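Local coordinates for acetone carboxylase alpha subunit (Xanthobacter autotrophicus Py2, PDB 5M45), which belongs to the hydantoinase B/oxoprolinase family and forms the manganese-carrying alpha subunit of a six-chain assembly, at residues L102-G107 with E368-G373; I108-G113 with I356-T361; R559-K564 with E610-Y615; T435-Q440 with D616-Y621. All coordinates share one frame; numbering follows the deposited sequence.

Contact 1: L102-G107 with E368-G373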
loop_
_atom_site.group_PDB
_atom_site.type_symbol
_atom_site.label_atom_id
_atom_site.label_comp_id
_atom_site.label_asym_id
_atom_site.label_seq_id
_atom_site.Cartn_x
_atom_site.Cartn_y
_atom_site.Cartn_z
ATOM N N LEU A 102 -0.694 -32.282 -2.258
ATOM C CA LEU A 102 -0.986 -33.655 -2.684
ATOM C C LEU A 102 -1.288 -33.758 -4.191
ATOM O O LEU A 102 -0.886 -34.706 -4.832
ATOM C CB LEU A 102 -2.299 -34.158 -2.057
ATOM C CG LEU A 102 -2.812 -34.453 -0.703
ATOM C CD1 LEU A 102 -2.853 -33.277 0.231
ATOM C CD2 LEU A 102 -4.232 -35.011 -0.900
ATOM N N LEU A 103 -2.126 -32.849 -4.696
ATOM C CA LEU A 103 -2.600 -32.819 -6.097
ATOM C C LEU A 103 -2.867 -31.360 -6.512
ATOM O O LEU A 103 -3.196 -30.484 -5.662
ATOM C CB LEU A 103 -3.919 -33.599 -6.232
ATOM C CG LEU A 103 -3.827 -35.114 -6.015
ATOM C CD1 LEU A 103 -5.155 -35.796 -5.895
ATOM C CD2 LEU A 103 -3.069 -35.793 -7.146
ATOM N N THR A 104 -2.841 -31.114 -7.821
ATOM C CA THR A 104 -3.080 -29.766 -8.353
ATOM C C THR A 104 -3.728 -29.800 -9.731
ATOM O O THR A 104 -3.534 -30.738 -10.482
ATOM C CB THR A 104 -1.737 -28.958 -8.382
ATOM O OG1 THR A 104 -1.950 -27.608 -8.759
ATOM C CG2 THR A 104 -0.740 -29.588 -9.309
ATOM N N SER A 105 -4.476 -28.750 -10.072
ATOM C CA SER A 105 -4.801 -28.471 -11.494
ATOM C C SER A 105 -3.505 -28.120 -12.248
ATOM O O SER A 105 -2.485 -27.888 -11.615
ATOM C CB SER A 105 -5.792 -27.286 -11.618
ATOM O OG SER A 105 -5.177 -26.039 -11.304
ATOM N N THR A 106 -3.572 -28.025 -13.576
ATOM C CA THR A 106 -2.517 -27.410 -14.372
ATOM C C THR A 106 -2.699 -25.879 -14.322
ATOM O O THR A 106 -3.416 -25.382 -13.460
ATOM C CB THR A 106 -2.424 -28.003 -15.816
ATOM O OG1 THR A 106 -3.619 -27.707 -16.554
ATOM C CG2 THR A 106 -2.263 -29.508 -15.783
ATOM N N GLY A 107 -2.054 -25.135 -15.228
ATOM C CA GLY A 107 -2.089 -23.668 -15.224
ATOM C C GLY A 107 -0.813 -23.101 -14.579
ATOM O O GLY A 107 0.276 -23.602 -14.840
ATOM N N GLU A 368 4.421 -38.619 -13.488
ATOM C CA GLU A 368 4.427 -39.028 -12.092
ATOM C C GLU A 368 3.438 -38.163 -11.303
ATOM O O GLU A 368 2.699 -37.331 -11.870
ATOM C CB GLU A 368 5.833 -38.902 -11.494
ATOM C CG GLU A 368 6.990 -39.420 -12.344
ATOM C CD GLU A 368 6.823 -40.812 -12.869
ATOM O OE1 GLU A 368 6.620 -41.728 -12.065
ATOM O OE2 GLU A 368 6.959 -40.976 -14.123
ATOM N N MET A 369 3.407 -38.350 -9.992
ATOM C CA MET A 369 2.598 -37.480 -9.122
ATOM C C MET A 369 3.153 -36.057 -9.197
ATOM O O MET A 369 4.366 -35.834 -8.990
ATOM C CB MET A 369 2.614 -37.960 -7.670
ATOM C CG MET A 369 1.983 -39.330 -7.402
ATOM S SD MET A 369 0.196 -39.291 -7.692
ATOM C CE MET A 369 -0.368 -38.602 -6.151
ATOM N N ILE A 370 2.271 -35.094 -9.485
ATOM C CA ILE A 370 2.644 -33.675 -9.587
ATOM C C ILE A 370 2.212 -33.003 -8.253
ATOM O O ILE A 370 1.041 -32.627 -8.066
ATOM C CB ILE A 370 1.954 -33.024 -10.796
ATOM C CG1 ILE A 370 2.245 -33.803 -12.092
ATOM C CG2 ILE A 370 2.307 -31.548 -10.918
ATOM C CD1 ILE A 370 3.680 -33.845 -12.493
ATOM N N ASN A 371 3.181 -32.904 -7.338
ATOM C CA ASN A 371 2.989 -32.376 -6.003
ATOM C C ASN A 371 4.363 -32.047 -5.373
ATOM O O ASN A 371 5.374 -32.080 -6.084
ATOM C CB ASN A 371 2.121 -33.328 -5.156
ATOM C CG ASN A 371 2.755 -34.702 -4.925
ATOM O OD1 ASN A 371 3.975 -34.858 -4.942
ATOM N ND2 ASN A 371 1.915 -35.708 -4.674
ATOM N N ASP A 372 4.410 -31.752 -4.068
ATOM C CA ASP A 372 5.654 -31.334 -3.408
ATOM C C ASP A 372 6.712 -32.429 -3.212
ATOM O O ASP A 372 7.846 -32.113 -2.827
ATOM C CB ASP A 372 5.342 -30.647 -2.050
ATOM C CG ASP A 372 4.756 -29.261 -2.222
ATOM O OD1 ASP A 372 4.961 -28.628 -3.313
ATOM O OD2 ASP A 372 4.043 -28.748 -1.307
ATOM N N GLY A 373 6.370 -33.694 -3.490
ATOM C CA GLY A 373 7.325 -34.797 -3.345
ATOM C C GLY A 373 8.674 -34.555 -4.037
ATOM O O GLY A 373 9.755 -34.760 -3.416
HETATM O O HOH W 1 -1.407 -33.218 -9.485
#
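N371 reaches across to the backbone of L102, joining the loop 368-373 to strand 101-104, an edge strand, within this chain, of a seven-stranded antiparallel sheet. The link can be followed along the side chain. CB of N371 rests 3.3 Å from L102 O. CG then lies between the backbone N and the carbonyl carbon of its own residue (chi1 63°), which keeps the amide close to the L102 carbonyl. At the tip, N371 ND2 donates to L102 O at 3.0 Å in a nearly straight bond (164°); the oxygen sits in the plane of the amide, whereas the nitrogen stands above the plane of the L102 carbonyl. A267 O, on helix 257-282, is a second partner of ND2. OD1 turns the other way and takes G373 N at 3.0 Å, a capping bond ahead of helix 373-376. A water extends the polar link along the strand: it accepts from T104 N (3.0 Å) and donates to I370 O (2.9 Å). Apolar contact flanks these bonds. T104 CG2 meets I370 CG2 at 4.0 Å, and at the other end L103 CD2 meets the methyl CE of M369. Helix 54-75 backs this pair with L64 and F61. One buried amide thus satisfies two carbonyls and a helix-start N-H, fixing its rotation, while the water joins the N-H of T104 to the carbonyl of I370.

Contact 2: I108-G113 with I356-T361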
loop_
_atom_site.group_PDB
_atom_site.type_symbol
_atom_site.label_atom_id
_atom_site.label_comp_id
_atom_site.label_asym_id
_atom_site.label_seq_id
_atom_site.Cartn_x
_atom_site.Cartn_y
_atom_site.Cartn_z
ATOM N N ILE A 108 -0.951 -22.069 -13.724
ATOM C CA ILE A 108 0.219 -21.378 -13.151
ATOM C C ILE A 108 0.720 -22.074 -11.890
ATOM O O ILE A 108 0.591 -21.538 -10.735
ATOM C CB ILE A 108 0.016 -19.844 -12.974
ATOM C CG1 ILE A 108 -1.312 -19.479 -12.270
ATOM C CG2 ILE A 108 0.081 -19.171 -14.364
ATOM C CD1 ILE A 108 -1.390 -18.027 -11.832
ATOM N N ILE A 109 1.334 -23.235 -12.096
ATOM C CA ILE A 109 1.588 -24.168 -11.002
ATOM C C ILE A 109 2.825 -23.848 -10.182
ATOM O O ILE A 109 3.094 -24.556 -9.227
ATOM C CB ILE A 109 1.590 -25.664 -11.449
ATOM C CG1 ILE A 109 2.756 -25.985 -12.387
ATOM C CG2 ILE A 109 0.240 -26.045 -12.046
ATOM C CD1 ILE A 109 2.850 -27.461 -12.728
ATOM N N ILE A 110 3.542 -22.768 -10.491
ATOM C CA ILE A 110 4.566 -22.238 -9.556
ATOM C C ILE A 110 3.944 -21.969 -8.188
ATOM O O ILE A 110 4.621 -22.039 -7.159
ATOM C CB ILE A 110 5.302 -20.974 -10.126
ATOM C CG1 ILE A 110 6.631 -20.734 -9.393
ATOM C CG2 ILE A 110 4.406 -19.731 -10.068
ATOM C CD1 ILE A 110 7.548 -19.767 -10.112
ATOM N N HIS A 111 2.639 -21.693 -8.160
ATOM C CA HIS A 111 1.944 -21.381 -6.910
ATOM C C HIS A 111 1.588 -22.581 -6.050
ATOM O O HIS A 111 1.159 -22.412 -4.899
ATOM C CB HIS A 111 0.741 -20.464 -7.190
ATOM C CG HIS A 111 1.150 -19.166 -7.801
ATOM N ND1 HIS A 111 1.750 -18.161 -7.074
ATOM C CD2 HIS A 111 1.129 -18.733 -9.083
ATOM C CE1 HIS A 111 2.054 -17.162 -7.879
ATOM N NE2 HIS A 111 1.680 -17.484 -9.105
ATOM N N VAL A 112 1.822 -23.790 -6.548
ATOM C CA VAL A 112 1.803 -24.993 -5.700
ATOM C C VAL A 112 2.790 -24.737 -4.529
ATOM O O VAL A 112 2.413 -24.857 -3.352
ATOM C CB VAL A 112 2.154 -26.284 -6.485
ATOM C CG1 VAL A 112 2.398 -27.451 -5.555
ATOM C CG2 VAL A 112 1.074 -26.628 -7.506
ATOM N N GLY A 113 4.013 -24.303 -4.868
ATOM C CA GLY A 113 5.038 -23.969 -3.876
ATOM C C GLY A 113 4.792 -22.697 -3.095
ATOM O O GLY A 113 4.954 -22.692 -1.878
ATOM N N ILE A 356 12.022 -24.005 -10.579
ATOM C CA ILE A 356 12.812 -25.178 -10.985
ATOM C C ILE A 356 11.914 -26.428 -10.974
ATOM O O ILE A 356 12.004 -27.275 -11.893
ATOM C CB ILE A 356 14.080 -25.347 -10.127
ATOM C CG1 ILE A 356 15.031 -24.156 -10.345
ATOM C CG2 ILE A 356 14.812 -26.684 -10.470
ATOM C CD1 ILE A 356 16.153 -24.023 -9.293
ATOM N N TRP A 357 11.038 -26.525 -9.972
ATOM C CA TRP A 357 10.046 -27.613 -9.868
ATOM C C TRP A 357 9.100 -27.596 -11.072
ATOM O O TRP A 357 8.855 -28.649 -11.668
ATOM C CB TRP A 357 9.316 -27.558 -8.511
ATOM C CG TRP A 357 8.212 -28.545 -8.339
ATOM C CD1 TRP A 357 8.309 -29.789 -7.814
ATOM C CD2 TRP A 357 6.846 -28.373 -8.715
ATOM N NE1 TRP A 357 7.070 -30.413 -7.811
ATOM C CE2 TRP A 357 6.151 -29.547 -8.348
ATOM C CE3 TRP A 357 6.116 -27.309 -9.273
ATOM C CZ2 TRP A 357 4.767 -29.695 -8.548
ATOM C CZ3 TRP A 357 4.763 -27.449 -9.486
ATOM C CH2 TRP A 357 4.102 -28.645 -9.137
ATOM N N VAL A 358 8.644 -26.404 -11.482
ATOM C CA VAL A 358 7.823 -26.253 -12.702
ATOM C C VAL A 358 8.541 -26.830 -13.934
ATOM O O VAL A 358 7.950 -27.611 -14.701
ATOM C CB VAL A 358 7.392 -24.772 -12.921
ATOM C CG1 VAL A 358 6.704 -24.593 -14.273
ATOM C CG2 VAL A 358 6.440 -24.315 -11.801
ATOM N N MET A 359 9.817 -26.463 -14.107
ATOM C CA MET A 359 10.610 -27.025 -15.194
ATOM C C MET A 359 10.665 -28.552 -15.129
ATOM O O MET A 359 10.467 -29.224 -16.175
ATOM C CB MET A 359 12.027 -26.450 -15.231
ATOM C CG MET A 359 12.866 -27.105 -16.314
ATOM S SD MET A 359 14.606 -27.148 -16.016
ATOM C CE MET A 359 14.724 -28.148 -14.567
ATOM N N MET A 360 10.919 -29.107 -13.945
ATOM C CA MET A 360 10.877 -30.561 -13.763
ATOM C C MET A 360 9.564 -31.222 -14.239
ATOM O O MET A 360 9.604 -32.274 -14.872
ATOM C CB MET A 360 11.117 -30.971 -12.299
ATOM C CG MET A 360 12.516 -30.665 -11.752
ATOM S SD MET A 360 12.607 -30.704 -9.931
ATOM C CE MET A 360 12.440 -32.362 -9.633
ATOM N N THR A 361 8.420 -30.603 -13.934
ATOM C CA THR A 361 7.111 -31.114 -14.378
ATOM C C THR A 361 6.950 -31.188 -15.909
ATOM O O THR A 361 6.090 -31.935 -16.373
ATOM C CB THR A 361 5.887 -30.323 -13.823
ATOM O OG1 THR A 361 5.738 -29.057 -14.508
ATOM C CG2 THR A 361 5.946 -30.159 -12.281
#
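I109, I110 and V112, from the loop leading into helix 111-124 and its first turn, pack on W357, V358 and T361 of helix 349-361 in a buried contact. Its apolar part has two centres. I109 crosses the W357 side chain at about a right angle, its CD1 3.8 Å from CZ3, and V112 brings CG2 to within 4.0 Å of W357 CH2; I109 O also touches W357 CZ3, obliquely, at 3.3 Å. V358 pushes its CG2 branch into the turn, 3.5 Å from I110 N and 3.9 Å from I110 CB. Among the polar atoms, I109 O accepts the turn bond from V112 N, and W357 NE1 is held by N371 O. The same turn carries G113 of the 3,6,9,12,15-pentaoxaheptadecan-1-ol pocket, and H111 bonds weakly to D153, a manganese ligand. T361 meets I109 CD1 tip to tip through OG1, which lies between its backbone N and carbonyl carbon (chi1 75°) and donates to a lone pair of V358 O at 2.6 Å.

Contact 3: R559-K564 with E610-Y615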
loop_
_atom_site.group_PDB
_atom_site.type_symbol
_atom_site.label_atom_id
_atom_site.label_comp_id
_atom_site.label_asym_id
_atom_site.label_seq_id
_atom_site.Cartn_x
_atom_site.Cartn_y
_atom_site.Cartn_z
ATOM N N ARG A 559 12.574 -1.816 -29.144
ATOM C CA ARG A 559 11.392 -0.960 -29.037
ATOM C C ARG A 559 11.066 -0.290 -30.373
ATOM O O ARG A 559 11.979 0.218 -31.046
ATOM C CB ARG A 559 11.686 0.165 -27.995
ATOM C CG ARG A 559 10.707 1.306 -27.967
ATOM C CD ARG A 559 10.877 2.255 -26.780
ATOM N NE ARG A 559 12.121 3.052 -26.767
ATOM C CZ ARG A 559 12.274 4.180 -26.054
ATOM N NH1 ARG A 559 11.271 4.703 -25.339
ATOM N NH2 ARG A 559 13.432 4.811 -26.059
ATOM N N PHE A 560 9.786 -0.287 -30.739
ATOM C CA PHE A 560 9.207 0.625 -31.737
ATOM C C PHE A 560 7.927 1.263 -31.215
ATOM O O PHE A 560 6.983 0.556 -30.871
ATOM C CB PHE A 560 8.862 -0.074 -33.073
ATOM C CG PHE A 560 8.218 0.846 -34.089
ATOM C CD1 PHE A 560 8.994 1.596 -34.957
ATOM C CD2 PHE A 560 6.812 0.943 -34.195
ATOM C CE1 PHE A 560 8.392 2.469 -35.889
ATOM C CE2 PHE A 560 6.216 1.783 -35.130
ATOM C CZ PHE A 560 7.011 2.556 -35.968
ATOM N N ALA A 561 7.912 2.597 -31.190
ATOM C CA ALA A 561 6.736 3.399 -30.895
ATOM C C ALA A 561 6.730 4.653 -31.742
ATOM O O ALA A 561 7.804 5.162 -32.115
ATOM C CB ALA A 561 6.702 3.778 -29.421
ATOM N N ALA A 562 5.537 5.169 -32.046
ATOM C CA ALA A 562 5.396 6.385 -32.869
ATOM C C ALA A 562 4.311 7.334 -32.331
ATOM O O ALA A 562 3.194 6.926 -32.104
ATOM C CB ALA A 562 5.127 6.012 -34.337
ATOM N N HIS A 563 4.688 8.599 -32.125
ATOM C CA HIS A 563 3.798 9.671 -31.646
ATOM C C HIS A 563 3.542 10.703 -32.743
ATOM O O HIS A 563 4.331 10.818 -33.679
ATOM C CB HIS A 563 4.401 10.376 -30.432
ATOM C CG HIS A 563 4.647 9.467 -29.268
ATOM N ND1 HIS A 563 3.623 8.881 -28.564
ATOM C CD2 HIS A 563 5.794 9.042 -28.683
ATOM C CE1 HIS A 563 4.116 8.122 -27.604
ATOM N NE2 HIS A 563 5.435 8.228 -27.628
ATOM N N LYS A 564 2.445 11.451 -32.621
ATOM C CA LYS A 564 2.056 12.486 -33.587
ATOM C C LYS A 564 2.145 11.983 -35.023
ATOM O O LYS A 564 2.763 12.611 -35.884
ATOM C CB LYS A 564 2.946 13.712 -33.425
ATOM C CG LYS A 564 2.954 14.310 -32.033
ATOM C CD LYS A 564 4.253 15.105 -31.842
ATOM C CE LYS A 564 4.099 16.302 -30.902
ATOM N NZ LYS A 564 3.146 16.097 -29.763
ATOM N N GLU A 610 4.971 6.675 -20.480
ATOM C CA GLU A 610 5.079 7.847 -21.364
ATOM C C GLU A 610 3.691 8.136 -21.968
ATOM O O GLU A 610 2.928 7.207 -22.242
ATOM C CB GLU A 610 6.163 7.514 -22.427
ATOM C CG GLU A 610 6.191 8.261 -23.734
ATOM C CD GLU A 610 7.390 7.848 -24.591
ATOM O OE1 GLU A 610 7.216 7.221 -25.687
ATOM O OE2 GLU A 610 8.547 8.102 -24.142
ATOM N N MET A 611 3.367 9.420 -22.151
ATOM C CA MET A 611 2.065 9.839 -22.725
ATOM C C MET A 611 1.890 9.288 -24.161
ATOM O O MET A 611 2.809 9.396 -24.986
ATOM C CB MET A 611 1.924 11.364 -22.714
ATOM C CG MET A 611 1.829 11.961 -21.308
ATOM S SD MET A 611 1.862 13.739 -21.263
ATOM C CE MET A 611 3.601 14.024 -21.424
ATOM N N PHE A 612 0.747 8.669 -24.424
ATOM C CA PHE A 612 0.315 8.290 -25.773
ATOM C C PHE A 612 -1.103 8.870 -26.014
ATOM O O PHE A 612 -1.935 8.999 -25.067
ATOM C CB PHE A 612 0.229 6.751 -25.971
ATOM C CG PHE A 612 1.545 6.037 -26.211
ATOM C CD1 PHE A 612 2.510 5.935 -25.195
ATOM C CD2 PHE A 612 1.777 5.352 -27.399
ATOM C CE1 PHE A 612 3.692 5.256 -25.400
ATOM C CE2 PHE A 612 2.982 4.666 -27.614
ATOM C CZ PHE A 612 3.942 4.622 -26.620
ATOM N N SER A 613 -1.410 9.153 -27.277
ATOM C CA SER A 613 -2.745 9.600 -27.700
ATOM C C SER A 613 -3.299 8.721 -28.803
ATOM O O SER A 613 -2.550 8.030 -29.488
ATOM C CB SER A 613 -2.700 11.000 -28.288
ATOM O OG SER A 613 -2.036 11.875 -27.409
ATOM N N ASP A 614 -4.613 8.855 -29.041
ATOM C CA ASP A 614 -5.262 8.176 -30.157
ATOM C C ASP A 614 -4.489 8.430 -31.464
ATOM O O ASP A 614 -4.020 9.556 -31.720
ATOM C CB ASP A 614 -6.723 8.598 -30.330
ATOM C CG ASP A 614 -7.698 7.864 -29.398
ATOM O OD1 ASP A 614 -7.269 7.215 -28.397
ATOM O OD2 ASP A 614 -8.950 7.980 -29.660
ATOM N N TYR A 615 -4.354 7.347 -32.244
ATOM C CA TYR A 615 -3.624 7.251 -33.519
ATOM C C TYR A 615 -2.085 7.043 -33.391
ATOM O O TYR A 615 -1.412 6.847 -34.399
ATOM C CB TYR A 615 -3.972 8.398 -34.502
ATOM C CG TYR A 615 -5.433 8.436 -34.913
ATOM C CD1 TYR A 615 -5.898 7.671 -35.959
ATOM C CD2 TYR A 615 -6.337 9.320 -34.301
ATOM C CE1 TYR A 615 -7.210 7.737 -36.391
ATOM C CE2 TYR A 615 -7.670 9.410 -34.702
ATOM C CZ TYR A 615 -8.100 8.605 -35.759
ATOM O OH TYR A 615 -9.401 8.638 -36.210
HETATM O O HOH W 2 8.217 4.538 -25.562
#
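H563 and F612 form a T-shaped (edge-to-face) pair that joins two beta-sheets: H563 ends strand 559-563 of a five-stranded antiparallel sheet, and F612 comes from the segment around strand 610-612, at the margin, within this chain, of a four-stranded one. The imidazole leads with CE1, which stands 3.3 Å above the phenyl plane and over its centre; the ring centroids are 4.4 Å apart and the planes 65° to each other. CG of H563 is anti to its carbonyl carbon (chi1 -60°), which brings the CE1 edge of the ring to the F612 face. NE2 of the same ring donates to E610 OE1 at 2.8 Å, almost straight (172°): the oxygen is in the imidazole plane, but the nitrogen comes to it from above the carboxylate plane. CE1 also lies 3.2 Å from M611 O. Two residues earlier on the strand, A561 CB touches F612 CZ at 4.0 Å, and a water links R559 NH1 (3.1 Å) to E610 OE1 (2.9 Å). K600 forms a salt bridge with E610 OE2, and R559 does so with D602 and D302. M611 N bonds to D308 of the second subunit, so the assembly interface lies close by. With H563 ND1 bonded to D616, both ring nitrogens are held by acids and a phenyl face receives the carbon between them; this fixes the imidazole's rotation and might favour its protonated form.

Contact 4: T435-Q440 with D616-Y621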
loop_
_atom_site.group_PDB
_atom_site.type_symbol
_atom_site.label_atom_id
_atom_site.label_comp_id
_atom_site.label_asym_id
_atom_site.label_seq_id
_atom_site.Cartn_x
_atom_site.Cartn_y
_atom_site.Cartn_z
ATOM N N THR A 435 10.281 -14.631 -21.520
ATOM C CA THR A 435 8.829 -14.413 -21.632
ATOM C C THR A 435 8.517 -12.894 -21.588
ATOM O O THR A 435 8.262 -12.329 -20.504
ATOM C CB THR A 435 8.068 -15.177 -20.522
ATOM O OG1 THR A 435 8.373 -14.620 -19.231
ATOM C CG2 THR A 435 8.393 -16.612 -20.562
ATOM N N SER A 436 8.609 -12.258 -22.747
ATOM C CA SER A 436 8.421 -10.779 -22.910
ATOM C C SER A 436 8.260 -10.503 -24.413
ATOM O O SER A 436 8.449 -11.438 -25.205
ATOM C CB SER A 436 9.621 -10.032 -22.309
ATOM O OG SER A 436 10.829 -10.240 -23.066
ATOM N N ASN A 437 7.910 -9.303 -24.887
ATOM C CA ASN A 437 7.543 -8.061 -24.156
ATOM C C ASN A 437 6.195 -8.133 -23.446
ATOM O O ASN A 437 5.306 -8.823 -23.910
ATOM C CB ASN A 437 7.455 -6.920 -25.176
ATOM C CG ASN A 437 7.106 -5.563 -24.534
ATOM O OD1 ASN A 437 7.916 -4.978 -23.788
ATOM N ND2 ASN A 437 5.930 -5.039 -24.874
ATOM N N TRP A 438 6.062 -7.371 -22.355
ATOM C CA TRP A 438 4.791 -7.122 -21.661
ATOM C C TRP A 438 4.239 -5.713 -21.986
ATOM O O TRP A 438 4.753 -4.678 -21.484
ATOM C CB TRP A 438 4.977 -7.292 -20.141
ATOM C CG TRP A 438 5.372 -8.665 -19.720
ATOM C CD1 TRP A 438 6.664 -9.118 -19.510
ATOM C CD2 TRP A 438 4.512 -9.790 -19.461
ATOM N NE1 TRP A 438 6.654 -10.432 -19.144
ATOM C CE2 TRP A 438 5.358 -10.891 -19.128
ATOM C CE3 TRP A 438 3.137 -9.996 -19.529
ATOM C CZ2 TRP A 438 4.862 -12.161 -18.815
ATOM C CZ3 TRP A 438 2.613 -11.284 -19.208
ATOM C CH2 TRP A 438 3.498 -12.349 -18.832
ATOM N N LEU A 439 3.230 -5.674 -22.861
ATOM C CA LEU A 439 2.551 -4.434 -23.223
ATOM C C LEU A 439 1.737 -3.954 -22.008
ATOM O O LEU A 439 0.896 -4.684 -21.504
ATOM C CB LEU A 439 1.638 -4.628 -24.455
ATOM C CG LEU A 439 0.785 -3.450 -24.963
ATOM C CD1 LEU A 439 0.488 -3.557 -26.443
ATOM C CD2 LEU A 439 -0.539 -3.251 -24.194
ATOM N N GLN A 440 2.028 -2.748 -21.548
ATOM C CA GLN A 440 1.407 -2.201 -20.308
ATOM C C GLN A 440 1.086 -0.719 -20.460
ATOM O O GLN A 440 1.634 -0.044 -21.326
ATOM C CB GLN A 440 2.357 -2.375 -19.132
ATOM C CG GLN A 440 2.607 -3.840 -18.765
ATOM C CD GLN A 440 3.678 -3.993 -17.713
ATOM O OE1 GLN A 440 3.412 -3.894 -16.513
ATOM N NE2 GLN A 440 4.917 -4.195 -18.157
ATOM N N ASP A 616 -1.551 7.048 -32.175
ATOM C CA ASP A 616 -0.159 6.630 -31.909
ATOM C C ASP A 616 -0.007 5.099 -32.048
ATOM O O ASP A 616 -1.010 4.342 -31.942
ATOM C CB ASP A 616 0.321 7.086 -30.517
ATOM C CG ASP A 616 0.527 8.604 -30.391
ATOM O OD1 ASP A 616 0.398 9.367 -31.378
ATOM O OD2 ASP A 616 0.854 9.047 -29.244
ATOM N N LEU A 617 1.240 4.655 -32.296
ATOM C CA LEU A 617 1.546 3.238 -32.547
ATOM C C LEU A 617 2.485 2.653 -31.509
ATOM O O LEU A 617 3.364 3.345 -31.013
ATOM C CB LEU A 617 2.185 3.066 -33.921
ATOM C CG LEU A 617 1.358 3.432 -35.156
ATOM C CD1 LEU A 617 2.208 3.264 -36.410
ATOM C CD2 LEU A 617 0.076 2.621 -35.259
ATOM N N TYR A 618 2.292 1.370 -31.217
ATOM C CA TYR A 618 3.122 0.586 -30.270
ATOM C C TYR A 618 3.307 -0.815 -30.865
ATOM O O TYR A 618 2.307 -1.468 -31.221
ATOM C CB TYR A 618 2.385 0.519 -28.910
ATOM C CG TYR A 618 3.069 -0.202 -27.736
ATOM C CD1 TYR A 618 3.269 -1.596 -27.731
ATOM C CD2 TYR A 618 3.453 0.511 -26.578
ATOM C CE1 TYR A 618 3.863 -2.244 -26.659
ATOM C CE2 TYR A 618 4.052 -0.138 -25.505
ATOM C CZ TYR A 618 4.245 -1.518 -25.541
ATOM O OH TYR A 618 4.824 -2.193 -24.463
ATOM N N LEU A 619 4.576 -1.267 -30.987
ATOM C CA LEU A 619 4.884 -2.652 -31.448
ATOM C C LEU A 619 5.070 -3.596 -30.260
ATOM O O LEU A 619 5.977 -3.388 -29.471
ATOM C CB LEU A 619 6.138 -2.675 -32.343
ATOM C CG LEU A 619 6.580 -4.051 -32.862
ATOM C CD1 LEU A 619 5.565 -4.589 -33.848
ATOM C CD2 LEU A 619 7.962 -4.005 -33.527
ATOM N N ASN A 620 4.226 -4.616 -30.140
ATOM C CA ASN A 620 4.394 -5.713 -29.168
ATOM C C ASN A 620 5.133 -6.898 -29.803
ATOM O O ASN A 620 4.614 -7.548 -30.722
ATOM C CB ASN A 620 3.024 -6.193 -28.627
ATOM C CG ASN A 620 3.120 -6.791 -27.223
ATOM O OD1 ASN A 620 3.978 -6.418 -26.454
ATOM N ND2 ASN A 620 2.226 -7.728 -26.897
ATOM N N TYR A 621 6.348 -7.175 -29.337
ATOM C CA TYR A 621 7.241 -8.202 -29.932
ATOM C C TYR A 621 7.484 -9.306 -28.891
ATOM O O TYR A 621 8.081 -9.056 -27.821
ATOM C CB TYR A 621 8.558 -7.506 -30.422
ATOM C CG TYR A 621 9.831 -8.359 -30.617
ATOM C CD1 TYR A 621 9.793 -9.731 -30.913
ATOM C CD2 TYR A 621 11.095 -7.748 -30.550
ATOM C CE1 TYR A 621 10.973 -10.481 -31.075
ATOM C CE2 TYR A 621 12.280 -8.494 -30.731
ATOM C CZ TYR A 621 12.205 -9.854 -30.969
ATOM O OH TYR A 621 13.375 -10.571 -31.108
HETATM O O HOH W 3 2.501 -8.613 -23.941
#
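The amide of N437 comes to the edge of the Y618 ring, near its plane, the two flat groups inclined at 41°, while F536 stacks on the tyrosine and L439 leans obliquely against it. A second amide, that of N620, stands nearly perpendicular to the first, at 79°. Y618 and N620 both lie on strand 617-621, an inner strand of a five-stranded antiparallel sheet, and the loop 435-440 runs roughly antiparallel to it before entering a second sheet at strand 440-442. N437 does most of the polar work. Its CG is anti to the backbone N (chi1 -179°), which carries ND2 out over the strand to donate twice, to N620 OD1 at 2.9 Å, nearly along the C=O axis, and to Y618 OH at 3.1 Å. Both acceptors lie close to the plane of the N437 amide. The remaining amide atom, OD1, takes M537 N, so the whole group is fixed. Y618 OH in turn bonds to F535 O. A cis peptide precedes N437, and the backbone N of N437 donates to Y621 O at 2.9 Å. L439 packs with CD1 3.6 Å from Y618 CE1; its CB also lies 3.6 Å from N620 OD1. A water donates to N437 O (2.8 Å) and accepts from L439 N (3.2 Å) and from N620 ND2 (3.1 Å).

How the contacts relate
From the N terminus, 102-107 runs straight into 108-113. The chain returns at 356-361, closing contact 2, and at 368-373, closing contact 1, so contact 2 nests inside contact 1. The two touch, T104 packing on V112, and tie the edge of the seven-stranded sheet to helices 111-124 and 349-361. Only then does contact 4 open, at 435-440; 559-564 follows, and 610-615 closes contact 3 just before 616-621 closes contact 4, a second nest. Both join the five-stranded sheet to the four-stranded one, contact 4 through the loop leading into strand 440-442. Strands 559-563 and 617-621 are neighbours, bonded through A562 O and L617 N. Contacts 1 and 3 lie about 44 Å apart, centre to centre, across the chain's centre.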